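Local coordinates for protein probable enoyl-CoA hydratase/isomerase (Pseudomonas aeruginosa PAO1, PDB 5YLO) that probably acts as a Delta3,Delta2-enoyl-CoA isomerase of the crotonase family, shifting double bonds during the breakdown of unsaturated fatty acids, at residues Ser204-Thr207 / Phe208-Ala211. Residues are numbered along the deposited sequence; the frame is centred on the assembly and turned at random.
Sequences SGPT and FAFA
Phe208 turns its ring back against Pro206, with CE1 lying 3.5 Å from Pro206 CB. Its CG sits between the backbone N and the carbonyl carbon (chi1 58°), a rotamer uncommon within a helix, where the preceding turn usually stands in the way; in this first turn the phenyl group can swing toward the proline instead. Ala209 follows, buried, its small methyl 4.1 Å (CB to CG) from Pro206, and the residue also packs on Tyr142 of a second subunit. Phe210 meets the loop with both backbone and ring. Its N-H bonds to Pro206 O (N to O 3.2 Å, 160° at the hydrogen) in the carbonyl plane, and with CG beside the backbone N (chi1 -59°) the ring runs back to the same carbonyl. Pro206 O stands 3.2 Å from the plane of the Phe210 ring, over its centre; the two side chains cross at about a right angle, Pro206 CD meeting Phe210 CZ at 3.5 Å. Gly205 CA comes within 3.8 Å of that CZ, a closeness that suits glycine, which has no side chain to set against the ring. Phe166 of the second subunit also meets this ring, tying the link to the trimer interface. Ala211 N bonds to Thr207 O at 3.1 Å, its small methyl passing close to the acceptor, while Thr207 turns its side chain away, onto Arg51 and Lys101. At the N-cap, Pro206 restricts phi, and its missing N-H costs the helix no bond: this is a helix N-terminus in the short Gly-Pro link between helices 191-204 and 207-220, in the C-terminal helical region of a crotonase fold.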
ATOM      1  N   SER A 204     -17.646   2.749 -22.436  1.00 75.74           N
ATOM      2  CA  SER A 204     -19.079   2.486 -22.374  1.00 80.83           C
ATOM      3  C   SER A 204     -19.698   2.899 -21.045  1.00 80.43           C
ATOM      4  O   SER A 204     -20.915   3.103 -20.983  1.00 81.97           O
ATOM      5  CB  SER A 204     -19.361   1.001 -22.622  1.00 75.92           C
ATOM      6  OG  SER A 204     -19.199   0.241 -21.436  1.00 69.10           O
ATOM      7  N   GLY A 205     -18.894   3.034 -19.992  1.00 69.04           N
ATOM      8  CA  GLY A 205     -19.415   3.333 -18.680  1.00 78.46           C
ATOM      9  C   GLY A 205     -19.732   4.802 -18.504  1.00 77.66           C
ATOM     10  O   GLY A 205     -19.539   5.636 -19.399  1.00 77.69           O
ATOM     11  N   PRO A 206     -20.242   5.140 -17.311  1.00 74.14           N
ATOM     12  CA  PRO A 206     -20.572   6.542 -17.016  1.00 71.81           C
ATOM     13  C   PRO A 206     -19.335   7.384 -16.740  1.00 68.76           C
ATOM     14  O   PRO A 206     -18.740   7.297 -15.661  1.00 60.55           O
ATOM     15  CB  PRO A 206     -21.474   6.436 -15.780  1.00 75.40           C
ATOM     16  CG  PRO A 206     -21.048   5.167 -15.113  1.00 73.16           C
ATOM     17  CD  PRO A 206     -20.613   4.232 -16.210  1.00 70.45           C
ATOM     18  N   THR A 207     -18.944   8.210 -17.716  1.00 70.87           N
ATOM     19  CA  THR A 207     -17.702   8.967 -17.596  1.00 57.20           C
ATOM     20  C   THR A 207     -17.779   9.987 -16.465  1.00 57.00           C
ATOM     21  O   THR A 207     -16.781  10.239 -15.777  1.00 53.18           O
ATOM     22  CB  THR A 207     -17.377   9.657 -18.922  1.00 63.26           C
ATOM     23  OG1 THR A 207     -17.409   8.694 -19.982  1.00 66.82           O
ATOM     24  CG2 THR A 207     -15.996  10.295 -18.872  1.00 68.13           C
ATOM     25  N   PHE A 208     -18.957  10.577 -16.253  1.00 76.92           N
ATOM     26  CA  PHE A 208     -19.115  11.578 -15.202  1.00 78.12           C
ATOM     27  C   PHE A 208     -18.866  10.980 -13.824  1.00 70.14           C
ATOM     28  O   PHE A 208     -18.222  11.605 -12.973  1.00 64.27           O
ATOM     29  CB  PHE A 208     -20.513  12.198 -15.277  1.00 94.13           C
ATOM     30  CG  PHE A 208     -21.638  11.193 -15.161  1.00111.68           C
ATOM     31  CD1 PHE A 208     -22.066  10.472 -16.269  1.00114.34           C
ATOM     32  CD2 PHE A 208     -22.276  10.978 -13.947  1.00112.85           C
ATOM     33  CE1 PHE A 208     -23.100   9.551 -16.166  1.00119.65           C
ATOM     34  CE2 PHE A 208     -23.311  10.057 -13.837  1.00117.36           C
ATOM     35  CZ  PHE A 208     -23.722   9.344 -14.949  1.00121.21           C
ATOM     36  N   ALA A 209     -19.375   9.770 -13.583  1.00 69.62           N
ATOM     37  CA  ALA A 209     -19.181   9.134 -12.285  1.00 61.79           C
ATOM     38  C   ALA A 209     -17.723   8.749 -12.078  1.00 54.28           C
ATOM     39  O   ALA A 209     -17.202   8.847 -10.961  1.00 48.16           O
ATOM     40  CB  ALA A 209     -20.089   7.912 -12.160  1.00 62.10           C
ATOM     41  N   PHE A 210     -17.048   8.315 -13.145  1.00 60.78           N
ATOM     42  CA  PHE A 210     -15.631   7.985 -13.034  1.00 61.31           C
ATOM     43  C   PHE A 210     -14.816   9.211 -12.644  1.00 58.48           C
ATOM     44  O   PHE A 210     -13.872   9.113 -11.851  1.00 54.00           O
ATOM     45  CB  PHE A 210     -15.113   7.400 -14.351  1.00 53.24           C
ATOM     46  CG  PHE A 210     -15.829   6.150 -14.799  1.00 59.63           C
ATOM     47  CD1 PHE A 210     -16.573   5.388 -13.912  1.00 61.24           C
ATOM     48  CD2 PHE A 210     -15.745   5.732 -16.119  1.00 69.58           C
ATOM     49  CE1 PHE A 210     -17.225   4.241 -14.336  1.00 66.13           C
ATOM     50  CE2 PHE A 210     -16.393   4.588 -16.548  1.00 62.74           C
ATOM     51  CZ  PHE A 210     -17.132   3.841 -15.655  1.00 63.04           C
ATOM     52  N   ALA A 211     -15.175  10.379 -13.186  1.00 59.52           N
ATOM     53  CA  ALA A 211     -14.442  11.602 -12.877  1.00 55.46           C
ATOM     54  C   ALA A 211     -14.548  11.942 -11.396  1.00 54.22           C
ATOM     55  O   ALA A 211     -13.542  12.243 -10.742  1.00 48.63           O
ATOM     56  CB  ALA A 211     -14.960  12.755 -13.736  1.00 49.22           C
TER